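Local structure of putative citrate lyase, alfa subunit (Streptococcus mutans, 2HJ0) at residues S50-A55 and N81-E86; T66-H71 and D163-G168; A169-A174 and Y213-I218; G183-G188 and D232-P237; V204-T209 and Y227-D232. The protein is probably a citrate lyase alpha subunit of the CitF family, built round two large, mostly parallel alpha/beta sheets. All blocks are in the same frame, centred on the assembly; numbering follows the deposited sequence.

From the N terminus, interaction 1 closes first, bringing helix 52-58 against helix 79-89. Interaction 2 starts within that loop, on strand 66-69, and ends at strand 164-169, so the two cross and place the helices over the sheet strands. Interaction 3 opens directly after strand 164-169 and closes at 213-218, near the second subunit. Interaction 4 begins before that closure, at 183-188, and ends at 232-237, thus crossing interaction 3. Interaction 5 joins neighbouring strands 202-207 and 227-230; it crosses interaction 3 and sits within the span of interaction 4, sharing Asp232. Interactions 2 and 5 meet in one sheet, and interactions 3 and 4 link its connecting loops.

Interaction 1. Residues S50-A55 and N81-E86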
# COMPACT_ATOMS: atom_id res chain seq x y z
N SER A 50 26.93 0.68 -2.58
CA SER A 50 27.88 -0.40 -2.83
C SER A 50 27.90 -1.50 -1.79
O SER A 50 28.08 -2.67 -2.13
CB SER A 50 29.29 0.16 -2.94
OG SER A 50 29.68 0.70 -1.70
N SER A 51 27.72 -1.15 -0.52
CA SER A 51 27.78 -2.14 0.53
C SER A 51 26.88 -1.83 1.71
O SER A 51 26.29 -0.76 1.79
CB SER A 51 29.21 -2.22 1.05
OG SER A 51 29.57 -0.97 1.63
N ILE A 52 26.78 -2.78 2.64
CA ILE A 52 25.97 -2.55 3.83
C ILE A 52 26.61 -1.41 4.60
O ILE A 52 25.92 -0.61 5.21
CB ILE A 52 25.90 -3.81 4.73
CG1 ILE A 52 24.62 -4.60 4.42
CG2 ILE A 52 25.91 -3.42 6.19
CD1 ILE A 52 24.67 -5.32 3.12
N HIS A 53 27.94 -1.33 4.55
CA HIS A 53 28.67 -0.28 5.26
C HIS A 53 28.16 1.11 4.86
O HIS A 53 27.70 1.86 5.72
CB HIS A 53 30.18 -0.37 4.97
CG HIS A 53 31.02 0.52 5.83
ND1 HIS A 53 31.67 0.07 6.96
CD2 HIS A 53 31.25 1.86 5.78
CE1 HIS A 53 32.26 1.09 7.56
NE2 HIS A 53 32.02 2.18 6.87
N GLU A 54 28.23 1.44 3.57
CA GLU A 54 27.78 2.74 3.08
C GLU A 54 26.30 2.96 3.40
O GLU A 54 25.85 4.09 3.58
CB GLU A 54 27.99 2.84 1.56
CG GLU A 54 27.73 4.22 0.98
CD GLU A 54 27.84 4.24 -0.54
OE1 GLU A 54 27.75 5.35 -1.12
OE2 GLU A 54 28.02 3.17 -1.16
N ALA A 55 25.54 1.88 3.47
CA ALA A 55 24.14 2.01 3.79
C ALA A 55 24.02 2.55 5.20
O ALA A 55 23.29 3.51 5.43
CB ALA A 55 23.46 0.64 3.69
N ASN A 81 22.42 -10.86 10.67
CA ASN A 81 23.82 -10.99 11.09
C ASN A 81 24.73 -10.10 10.30
O ASN A 81 25.76 -9.63 10.79
CB ASN A 81 24.31 -12.44 10.94
CG ASN A 81 23.49 -13.43 11.74
OD1 ASN A 81 22.97 -13.11 12.81
ND2 ASN A 81 23.40 -14.64 11.23
N MSE A 82 24.35 -9.87 9.05
CA MSE A 82 25.13 -9.03 8.16
C MSE A 82 25.16 -7.57 8.65
O MSE A 82 26.22 -7.04 8.97
CB MSE A 82 24.51 -9.10 6.77
CG MSE A 82 25.45 -8.80 5.63
SE MSE A 82 24.51 -9.07 3.98
CE MSE A 82 24.41 -10.99 3.99
N VAL A 83 23.99 -6.94 8.71
CA VAL A 83 23.90 -5.55 9.15
C VAL A 83 24.50 -5.34 10.53
O VAL A 83 25.44 -4.55 10.70
CB VAL A 83 22.44 -5.06 9.15
CG1 VAL A 83 22.35 -3.63 9.66
CG2 VAL A 83 21.87 -5.16 7.76
N LEU A 84 23.95 -6.05 11.51
CA LEU A 84 24.41 -5.95 12.89
C LEU A 84 25.93 -6.03 13.01
O LEU A 84 26.56 -5.18 13.66
CB LEU A 84 23.77 -7.06 13.73
CG LEU A 84 22.69 -6.61 14.70
CD1 LEU A 84 21.77 -5.61 14.05
CD2 LEU A 84 21.93 -7.82 15.18
N ASP A 85 26.52 -7.03 12.38
CA ASP A 85 27.96 -7.19 12.45
C ASP A 85 28.68 -5.94 11.97
O ASP A 85 29.66 -5.49 12.57
CB ASP A 85 28.39 -8.40 11.64
CG ASP A 85 29.85 -8.72 11.82
OD1 ASP A 85 30.68 -8.06 11.15
OD2 ASP A 85 30.16 -9.62 12.63
N GLU A 86 28.20 -5.35 10.88
CA GLU A 86 28.82 -4.15 10.36
C GLU A 86 28.60 -2.99 11.33
O GLU A 86 29.44 -2.10 11.45
CB GLU A 86 28.25 -3.81 8.98
CG GLU A 86 29.05 -2.76 8.22
CD GLU A 86 30.50 -3.18 7.98
OE1 GLU A 86 31.41 -2.43 8.38
OE2 GLU A 86 30.72 -4.27 7.40
O HOH W 1 29.31 -3.64 4.32
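His53 ND1 donates to Glu86 OE1 over 2.9 Å, with an N-H...O angle of 160°, and this bond joins the start of helix 52-58 to helix 79-89. The carboxylate oxygen lies close to the plane of the imidazole, at its edge, whereas the nitrogen approaches that oxygen from above the carboxylate plane; the two planes are turned 67° apart. Glu86 gets there by a bend: its CG lies anti to the backbone N (chi1 -167°), and the chain then folds at the next bond. The other oxygen, OE2, weakly accepts from a water that in turn accepts from His53 N at 2.7 Å, so the same carboxylate meets His53 through both ring and backbone.

Next to this polar pair lies an apolar cluster. Ile52 CG2 packs on the aliphatic part of Glu86, 3.7 Å from its CB, while Ile52 CD1 reaches the selenium of selenomethionine Met82, atom SE, at 3.9 Å, the two side chains crossing at about a right angle. Ile52 CG1 is 4.4 Å from Val83 CG2. Ile52 also packs on Val206 and Val231 of the Rossmann-like sheet, which helix 79-89 reaches through Val83 and Leu84 on strand 66-69. Ser51 caps helix 52-58 through a weak bond from Glu54 N. The in-plane ring bond and the water together couple the first turn of that helix to Glu86.

Interaction 2. Residues T66-H71 and D163-G168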
# COMPACT_ATOMS: atom_id res chain seq x y z
N THR A 66 16.69 2.93 16.74
CA THR A 66 16.04 1.64 16.60
C THR A 66 16.03 1.18 15.15
O THR A 66 15.73 1.95 14.25
CB THR A 66 14.60 1.66 17.12
OG1 THR A 66 14.60 1.88 18.53
CG2 THR A 66 13.91 0.33 16.82
N ILE A 67 16.38 -0.08 14.94
CA ILE A 67 16.41 -0.64 13.61
C ILE A 67 15.56 -1.90 13.59
O ILE A 67 15.32 -2.52 14.64
CB ILE A 67 17.86 -0.97 13.18
CG1 ILE A 67 18.44 -2.06 14.08
CG2 ILE A 67 18.72 0.27 13.27
CD1 ILE A 67 19.86 -2.45 13.70
N SER A 68 15.09 -2.30 12.41
CA SER A 68 14.26 -3.50 12.27
C SER A 68 14.71 -4.42 11.14
O SER A 68 15.50 -4.03 10.27
CB SER A 68 12.80 -3.10 12.05
OG SER A 68 12.68 -2.20 10.96
N PHE A 69 14.18 -5.64 11.17
CA PHE A 69 14.46 -6.68 10.18
C PHE A 69 13.26 -7.62 10.14
O PHE A 69 12.46 -7.60 11.07
CB PHE A 69 15.68 -7.53 10.57
CG PHE A 69 16.89 -6.73 10.96
CD1 PHE A 69 17.05 -6.27 12.26
CD2 PHE A 69 17.88 -6.45 10.03
CE1 PHE A 69 18.17 -5.54 12.62
CE2 PHE A 69 19.00 -5.73 10.38
CZ PHE A 69 19.15 -5.27 11.68
N HIS A 70 13.14 -8.43 9.09
CA HIS A 70 12.03 -9.37 9.04
C HIS A 70 12.59 -10.79 9.07
O HIS A 70 13.79 -10.98 8.88
CB HIS A 70 11.19 -9.16 7.80
CG HIS A 70 11.86 -9.57 6.53
ND1 HIS A 70 12.34 -8.66 5.61
CD2 HIS A 70 12.17 -10.80 6.05
CE1 HIS A 70 12.93 -9.31 4.63
NE2 HIS A 70 12.85 -10.61 4.87
N HIS A 71 11.74 -11.78 9.33
CA HIS A 71 12.21 -13.17 9.39
C HIS A 71 11.64 -14.10 8.32
O HIS A 71 11.50 -15.32 8.54
CB HIS A 71 11.90 -13.76 10.77
CG HIS A 71 10.44 -13.92 11.06
ND1 HIS A 71 9.60 -12.85 11.24
CD2 HIS A 71 9.67 -15.03 11.15
CE1 HIS A 71 8.37 -13.29 11.43
NE2 HIS A 71 8.38 -14.61 11.38
N ASP A 163 13.91 3.71 13.20
CA ASP A 163 14.78 4.70 12.57
C ASP A 163 15.22 4.21 11.21
O ASP A 163 15.10 4.91 10.21
CB ASP A 163 16.01 4.98 13.43
CG ASP A 163 15.69 5.79 14.65
OD1 ASP A 163 15.25 6.96 14.49
OD2 ASP A 163 15.86 5.27 15.78
N VAL A 164 15.73 2.99 11.17
CA VAL A 164 16.18 2.42 9.92
C VAL A 164 15.76 0.98 9.84
O VAL A 164 15.99 0.19 10.76
CB VAL A 164 17.71 2.47 9.79
CG1 VAL A 164 18.14 1.91 8.45
CG2 VAL A 164 18.20 3.88 9.95
N ALA A 165 15.13 0.62 8.73
CA ALA A 165 14.71 -0.76 8.53
C ALA A 165 15.57 -1.39 7.46
O ALA A 165 15.62 -0.91 6.33
CB ALA A 165 13.26 -0.81 8.13
N PHE A 166 16.27 -2.45 7.83
CA PHE A 166 17.10 -3.17 6.88
C PHE A 166 16.30 -4.38 6.46
O PHE A 166 16.21 -5.35 7.21
CB PHE A 166 18.39 -3.60 7.56
CG PHE A 166 19.23 -2.45 7.99
CD1 PHE A 166 20.06 -1.80 7.09
CD2 PHE A 166 19.19 -2.01 9.31
CE1 PHE A 166 20.83 -0.72 7.51
CE2 PHE A 166 19.96 -0.93 9.73
CZ PHE A 166 20.78 -0.29 8.83
N LEU A 167 15.70 -4.32 5.27
CA LEU A 167 14.86 -5.41 4.76
C LEU A 167 15.47 -6.25 3.63
O LEU A 167 15.98 -5.70 2.65
CB LEU A 167 13.52 -4.85 4.27
CG LEU A 167 12.79 -3.87 5.20
CD1 LEU A 167 11.47 -3.43 4.56
CD2 LEU A 167 12.53 -4.56 6.55
N GLY A 168 15.41 -7.57 3.75
CA GLY A 168 15.94 -8.41 2.70
C GLY A 168 14.88 -8.65 1.64
O GLY A 168 13.73 -8.89 1.98
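Strands 66-69 and 164-168 run parallel, their axes 4.7 Å apart at closest approach and inclined by 19°, with Ile67 paired to Val164 and Ser68 to Ala165. They are adjacent strands of a Rossmann-like alpha/beta sheet. Backbone bonds run from Ser68 N to Val164 O and from Phe166 N to Ser68 O, and Thr66 O takes two donors, Val164 N and Asp163 N. Asp163 returns the grip: its OD2 accepts from Thr66 N at 2.7 Å through the lone pair facing away from the other oxygen, a nearly straight bond that ties down the start of the strand.

On the face carrying Ile67 and Val164, Ile67 CG2 comes up to the rim of the Phe166 ring, 3.9 Å from CE2. The Phe69 and Phe166 side chains extend in the same direction, flank to flank; their planes are 20° apart, but the rings are slid so far that they hardly overlap. Helix 79-89 covers them, with Val83 on Phe166 and Leu84 on Phe69. Toward helix 191-199, Ser68 OG is hydrogen-bonded to Asp196 OD2. Between the two phenylalanine side chains the closest approach is Phe69 CE2 to Phe166 CB, 3.6 Å.

Interaction 3. Residues A169-A174 and Y213-I218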
# COMPACT_ATOMS: atom_id res chain seq x y z
N ALA A 169 15.24 -8.55 0.36
CA ALA A 169 14.28 -8.79 -0.72
C ALA A 169 14.95 -9.62 -1.80
O ALA A 169 16.00 -9.24 -2.34
CB ALA A 169 13.80 -7.49 -1.29
N PRO A 170 14.36 -10.78 -2.12
CA PRO A 170 14.95 -11.63 -3.16
C PRO A 170 15.08 -10.97 -4.53
O PRO A 170 15.75 -11.50 -5.42
CB PRO A 170 14.03 -12.85 -3.17
CG PRO A 170 12.74 -12.34 -2.63
CD PRO A 170 13.19 -11.42 -1.51
N SER A 171 14.43 -9.82 -4.72
CA SER A 171 14.53 -9.07 -5.97
C SER A 171 14.17 -7.61 -5.75
O SER A 171 13.36 -7.28 -4.88
CB SER A 171 13.63 -9.68 -7.07
OG SER A 171 12.26 -9.65 -6.74
N SER A 172 14.79 -6.72 -6.53
CA SER A 172 14.54 -5.29 -6.40
C SER A 172 15.23 -4.52 -7.53
O SER A 172 16.26 -4.96 -8.03
CB SER A 172 15.08 -4.81 -5.06
OG SER A 172 15.10 -3.40 -4.99
N ASP A 173 14.66 -3.40 -7.95
CA ASP A 173 15.34 -2.61 -8.98
C ASP A 173 16.23 -1.63 -8.24
O ASP A 173 16.30 -1.66 -7.02
CB ASP A 173 14.36 -1.86 -9.90
CG ASP A 173 13.28 -1.12 -9.13
OD1 ASP A 173 13.59 -0.52 -8.07
OD2 ASP A 173 12.12 -1.13 -9.62
N ALA A 174 16.90 -0.76 -8.98
CA ALA A 174 17.79 0.21 -8.37
C ALA A 174 17.04 1.42 -7.88
O ALA A 174 17.60 2.49 -7.71
CB ALA A 174 18.86 0.63 -9.35
N TYR A 213 14.63 -1.78 -13.97
CA TYR A 213 13.44 -1.01 -13.65
C TYR A 213 12.42 -1.05 -14.77
O TYR A 213 12.77 -0.97 -15.94
CB TYR A 213 13.85 0.44 -13.38
CG TYR A 213 12.75 1.33 -12.84
CD1 TYR A 213 11.76 1.84 -13.69
CD2 TYR A 213 12.68 1.63 -11.49
CE1 TYR A 213 10.73 2.64 -13.19
CE2 TYR A 213 11.65 2.43 -10.98
CZ TYR A 213 10.68 2.93 -11.84
OH TYR A 213 9.66 3.69 -11.32
N PRO A 214 11.13 -1.18 -14.42
CA PRO A 214 10.58 -1.29 -13.07
C PRO A 214 10.36 -2.76 -12.71
O PRO A 214 9.95 -3.54 -13.56
CB PRO A 214 9.25 -0.55 -13.18
CG PRO A 214 8.81 -0.96 -14.57
CD PRO A 214 10.08 -0.76 -15.37
N ASN A 215 10.63 -3.13 -11.47
CA ASN A 215 10.45 -4.51 -11.04
C ASN A 215 8.98 -4.73 -10.68
O ASN A 215 8.31 -3.82 -10.16
CB ASN A 215 11.35 -4.79 -9.83
CG ASN A 215 11.20 -6.21 -9.29
OD1 ASN A 215 10.86 -7.13 -10.04
ND2 ASN A 215 11.46 -6.40 -7.99
N THR A 216 8.47 -5.92 -10.99
CA THR A 216 7.09 -6.29 -10.69
C THR A 216 6.99 -7.81 -10.55
O THR A 216 7.74 -8.54 -11.18
CB THR A 216 6.11 -5.82 -11.79
OG1 THR A 216 6.60 -6.20 -13.08
CG2 THR A 216 5.92 -4.31 -11.75
N PRO A 217 6.07 -8.31 -9.70
CA PRO A 217 5.12 -7.58 -8.85
C PRO A 217 5.86 -6.68 -7.87
O PRO A 217 7.09 -6.77 -7.74
CB PRO A 217 4.39 -8.69 -8.10
CG PRO A 217 4.62 -9.90 -8.91
CD PRO A 217 6.01 -9.75 -9.44
N ILE A 218 5.12 -5.83 -7.16
CA ILE A 218 5.71 -4.91 -6.20
C ILE A 218 5.14 -5.10 -4.80
O ILE A 218 4.00 -4.73 -4.55
CB ILE A 218 5.48 -3.49 -6.65
CG1 ILE A 218 6.04 -3.31 -8.07
CG2 ILE A 218 6.09 -2.54 -5.66
CD1 ILE A 218 5.75 -1.95 -8.71
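Asp173 OD2 accepts the backbone N-H of Asn215 at 3.1 Å, almost straight at 167°. The donor comes from the anti side of the carboxylate, a little out of its plane. The Asp173 side chain leaves the backbone toward segment 213-218, and its first torsion, with CG between the backbone N and the carbonyl carbon (chi1 47°), then sets the carboxylate beside Asn215 N and the Tyr213 ring; OD2 lies 3.4 Å from Tyr213 CD2, with carboxylate and ring planes 29° apart. The Asn215 side-chain amide reaches instead to residues 171-172, ND2 standing 3.6 Å from Ser172 CA and near Ser171 OG.

Residues 171-172 form one arm of a short antiparallel hairpin whose other arm is 178-179, and its connecting turn supplies the second shell. Tyr175 N bonds to Asp173 OD1, an Asx turn, while Asn177 ND2 donates to Asp173 OD2. Asn215 ND2 in turn donates to Asn177 O, so Asn177 holds both sides of the contact. In segment 213-218 the peptide bonds before Pro214 and Pro217 are cis, and Pro214 CB lies over one face of the Tyr213 ring, toward its rim. Farther out, Tyr213 OH bonds to Gln222 OE1, Ile218 N bonds to Tyr347 OH of the second subunit, and Pro214 packs on Phe304 of the second subunit.

Interaction 4. Residues G183-G188 and D232-P237; sequences GKTTCG and DAIGDP
One charged hydrogen bond carries the polar side of this contact: Lys184 NZ donates to the backbone oxygen Asp232 O at 2.7 Å. The ammonium group meets the carbonyl nearly along the C=O axis, with a C=O...N angle of 165°. Lys184 reaches it as an outstretched arm; CG sits between the backbone N and the carbonyl carbon (chi1 75°), and beyond CG every bond is extended, which carries the nitrogen across from one loop to the other.

The electrostatic contacts are looser. Lys184 NZ is 4.5 Å from Asp232 OD1, too far for a salt bridge, and it makes a long, weak ion pair with Asp208 OD2. Asp208 matters more through its other oxygen, OD1, which accepts from both Thr185 OG1 and Ile234 N, and so binds one residue from each loop.

Apolar contact comes mainly from Thr185, whose side chain is directed at the opposite segment. With its methyl anti to the backbone N, Thr185 CG2 lies over the backbone of Gly235, 3.8 Å from Gly235 CA and 3.7 Å from Gly235 O, close to a residue that has no side chain. Thr185 CB approaches Ile234 CG1 at 4.2 Å, and Ile234 packs in turn on Phe73.

Both segments are connecting loops: 183-188 links hairpin strand 178-179 to helix 191-199, and the loop 232-237 links sheet strand 227-230 to helix 238-241. The carbonyl of Asp232 holds the Lys184 ammonium, and the two carboxylates nearby would probably stabilise its charge, while buried Thr185 satisfies its hydroxyl through Asp208.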
# COMPACT_ATOMS: atom_id res chain seq x y z
N GLY A 183 13.78 -14.03 -7.91
CA GLY A 183 15.16 -13.97 -7.46
C GLY A 183 15.73 -15.35 -7.19
O GLY A 183 15.01 -16.34 -7.26
N LYS A 184 17.02 -15.44 -6.89
CA LYS A 184 17.63 -16.75 -6.63
C LYS A 184 17.42 -17.17 -5.18
O LYS A 184 17.75 -18.29 -4.81
CB LYS A 184 19.12 -16.72 -6.94
CG LYS A 184 19.96 -16.00 -5.92
CD LYS A 184 21.37 -15.79 -6.41
CE LYS A 184 22.24 -15.19 -5.30
NZ LYS A 184 23.58 -14.75 -5.78
N THR A 185 16.87 -16.28 -4.37
CA THR A 185 16.65 -16.61 -2.98
C THR A 185 15.31 -16.05 -2.55
O THR A 185 15.25 -15.11 -1.74
CB THR A 185 17.74 -15.99 -2.10
OG1 THR A 185 19.02 -16.23 -2.68
CG2 THR A 185 17.69 -16.58 -0.70
N THR A 186 14.23 -16.61 -3.09
CA THR A 186 12.88 -16.16 -2.77
C THR A 186 12.35 -16.66 -1.43
O THR A 186 12.92 -17.56 -0.83
CB THR A 186 11.88 -16.62 -3.85
OG1 THR A 186 11.76 -18.06 -3.80
CG2 THR A 186 12.36 -16.21 -5.24
N CYS A 187 11.27 -16.07 -0.96
CA CYS A 187 10.66 -16.49 0.30
C CYS A 187 9.14 -16.31 0.22
O CYS A 187 8.42 -16.56 1.18
CB CYS A 187 11.19 -15.64 1.45
SG CYS A 187 10.87 -13.90 1.22
N GLY A 188 8.68 -15.85 -0.94
CA GLY A 188 7.26 -15.65 -1.12
C GLY A 188 6.76 -14.33 -0.56
O GLY A 188 7.26 -13.26 -0.90
N ASP A 232 26.15 -10.72 -2.45
CA ASP A 232 26.25 -12.03 -3.08
C ASP A 232 25.10 -12.97 -2.69
O ASP A 232 24.61 -13.72 -3.54
CB ASP A 232 27.60 -12.69 -2.73
CG ASP A 232 27.83 -13.99 -3.50
OD1 ASP A 232 27.84 -13.96 -4.76
OD2 ASP A 232 28.00 -15.06 -2.85
N ALA A 233 24.67 -12.91 -1.43
CA ALA A 233 23.57 -13.75 -0.95
C ALA A 233 22.90 -13.20 0.29
O ALA A 233 23.57 -12.86 1.26
CB ALA A 233 24.07 -15.16 -0.65
N ILE A 234 21.57 -13.12 0.28
CA ILE A 234 20.86 -12.61 1.43
C ILE A 234 20.34 -13.75 2.27
O ILE A 234 20.02 -13.58 3.44
CB ILE A 234 19.68 -11.75 1.00
CG1 ILE A 234 18.71 -12.58 0.17
CG2 ILE A 234 20.18 -10.57 0.18
CD1 ILE A 234 17.56 -11.80 -0.37
N GLY A 235 20.26 -14.92 1.66
CA GLY A 235 19.79 -16.08 2.39
C GLY A 235 20.43 -17.36 1.91
O GLY A 235 20.99 -17.41 0.82
N ASP A 236 20.35 -18.40 2.73
CA ASP A 236 20.93 -19.69 2.39
C ASP A 236 20.19 -20.30 1.19
O ASP A 236 18.97 -20.41 1.20
CB ASP A 236 20.85 -20.63 3.58
CG ASP A 236 21.84 -21.78 3.50
OD1 ASP A 236 21.81 -22.51 2.48
OD2 ASP A 236 22.64 -21.93 4.45
N PRO A 237 20.94 -20.71 0.16
CA PRO A 237 20.39 -21.31 -1.06
C PRO A 237 19.23 -22.27 -0.84
O PRO A 237 18.07 -21.90 -1.01
CB PRO A 237 21.60 -22.00 -1.67
CG PRO A 237 22.71 -21.06 -1.32
CD PRO A 237 22.42 -20.73 0.13

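Interaction 5. Residues V204-T209 and Y227-D232; sequences VIVTDT and YIVVVD
Val206 and Val229 stand flank against flank, their branches projecting from the same side of the sheet, with Val206 CG2 3.6 Å from Val229 CG1; this pair sets the pattern for one face of two parallel strands in the Rossmann-like sheet. Val229 CG1, held between its backbone N and carbonyl carbon (chi1 51°), also comes within 4.2 Å of Val204 CG1, where the two side chains meet at a slant. Val206 CG1 reaches on to Val231 CG2 at 3.7 Å. Helix 52-58 packs over this valine face, with Ile52 on Val229, while Tyr227, at the start of its strand, turns the end of its side chain away from strand 204-207.

The reverse face repeats the paired arrangement. Ile205 CG1 is 3.8 Å from Ile228 CG1, and Thr207 CG2 is 3.7 Å from Val230 CG2; Ser172 of strand 171-172 touches Ile205, Thr207 and Ile228.

The axes of strands 204-207 and 227-230 are inclined by 22°. Between the faces the backbones alternate as donor and acceptor: Ile205 N to Tyr227 O, Val229 N to Ile205 O, Thr207 N to Val229 O and Val231 N to Thr207 O. On its other edge strand 204-207 bonds to strand 164-169, so it is an interior strand. Thr207 turns its methyl to Val230 and its hydroxyl, OG1, to Ala169 O: branching at CB lets one buried residue serve apolar packing and a polar partner at once.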
# COMPACT_ATOMS: atom_id res chain seq x y z
N VAL A 204 16.21 0.51 4.05
CA VAL A 204 17.33 0.02 3.25
C VAL A 204 17.00 -1.41 2.84
O VAL A 204 16.98 -2.29 3.69
CB VAL A 204 18.64 -0.02 4.07
CG1 VAL A 204 19.72 -0.76 3.31
CG2 VAL A 204 19.10 1.37 4.38
N ILE A 205 16.72 -1.66 1.56
CA ILE A 205 16.44 -3.04 1.18
C ILE A 205 17.74 -3.65 0.65
O ILE A 205 18.46 -3.01 -0.12
CB ILE A 205 15.27 -3.19 0.10
CG1 ILE A 205 15.79 -2.85 -1.29
CG2 ILE A 205 14.07 -2.32 0.44
CD1 ILE A 205 16.14 -4.08 -2.04
N VAL A 206 18.05 -4.86 1.09
CA VAL A 206 19.27 -5.58 0.69
C VAL A 206 18.83 -6.72 -0.23
O VAL A 206 18.20 -7.69 0.21
CB VAL A 206 19.99 -6.19 1.92
CG1 VAL A 206 21.36 -6.74 1.52
CG2 VAL A 206 20.09 -5.15 3.01
N THR A 207 19.16 -6.59 -1.51
CA THR A 207 18.76 -7.62 -2.44
C THR A 207 19.87 -8.54 -2.84
O THR A 207 21.06 -8.21 -2.75
CB THR A 207 18.14 -7.04 -3.72
OG1 THR A 207 17.50 -8.09 -4.47
CG2 THR A 207 19.20 -6.39 -4.57
N ASP A 208 19.46 -9.68 -3.34
CA ASP A 208 20.37 -10.72 -3.75
C ASP A 208 20.47 -10.71 -5.26
O ASP A 208 21.43 -11.22 -5.83
CB ASP A 208 19.82 -12.05 -3.27
CG ASP A 208 20.88 -13.02 -2.98
OD1 ASP A 208 20.58 -14.04 -2.32
OD2 ASP A 208 22.03 -12.73 -3.43
N THR A 209 19.44 -10.16 -5.90
CA THR A 209 19.41 -10.10 -7.35
C THR A 209 18.81 -8.79 -7.79
O THR A 209 17.71 -8.45 -7.39
CB THR A 209 18.60 -11.29 -7.93
OG1 THR A 209 17.21 -10.98 -7.91
CG2 THR A 209 18.85 -12.56 -7.09
N TYR A 227 17.41 3.34 0.22
CA TYR A 227 18.63 2.84 -0.38
C TYR A 227 18.54 1.36 -0.72
O TYR A 227 17.81 0.59 -0.07
CB TYR A 227 19.80 3.07 0.58
CG TYR A 227 20.10 4.52 0.85
CD1 TYR A 227 20.59 5.34 -0.15
CD2 TYR A 227 19.92 5.08 2.12
CE1 TYR A 227 20.90 6.69 0.09
CE2 TYR A 227 20.22 6.43 2.38
CZ TYR A 227 20.72 7.23 1.35
OH TYR A 227 21.05 8.54 1.57
N ILE A 228 19.28 0.96 -1.75
CA ILE A 228 19.31 -0.42 -2.17
C ILE A 228 20.75 -0.87 -2.22
O ILE A 228 21.61 -0.18 -2.77
CB ILE A 228 18.70 -0.62 -3.56
CG1 ILE A 228 17.24 -0.18 -3.57
CG2 ILE A 228 18.80 -2.08 -3.94
CD1 ILE A 228 17.04 1.31 -3.70
N VAL A 229 21.03 -2.02 -1.62
CA VAL A 229 22.37 -2.55 -1.62
C VAL A 229 22.32 -3.97 -2.13
O VAL A 229 21.48 -4.77 -1.71
CB VAL A 229 22.99 -2.52 -0.21
CG1 VAL A 229 22.03 -3.16 0.76
CG2 VAL A 229 24.31 -3.26 -0.21
N VAL A 230 23.22 -4.29 -3.05
CA VAL A 230 23.29 -5.62 -3.61
C VAL A 230 24.39 -6.43 -2.96
O VAL A 230 25.48 -5.92 -2.76
CB VAL A 230 23.57 -5.54 -5.12
CG1 VAL A 230 23.82 -6.93 -5.66
CG2 VAL A 230 22.39 -4.89 -5.84
N VAL A 231 24.11 -7.68 -2.63
CA VAL A 231 25.12 -8.55 -2.02
C VAL A 231 25.13 -9.92 -2.71
O VAL A 231 24.21 -10.23 -3.47
CB VAL A 231 24.86 -8.77 -0.51
CG1 VAL A 231 25.09 -7.47 0.23
CG2 VAL A 231 23.43 -9.27 -0.29
N ASP A 232 26.15 -10.72 -2.45
CA ASP A 232 26.25 -12.03 -3.08
C ASP A 232 25.10 -12.97 -2.69
O ASP A 232 24.61 -13.72 -3.54
CB ASP A 232 27.60 -12.69 -2.73
CG ASP A 232 27.83 -13.99 -3.50
OD1 ASP A 232 27.84 -13.96 -4.76
OD2 ASP A 232 28.00 -15.06 -2.85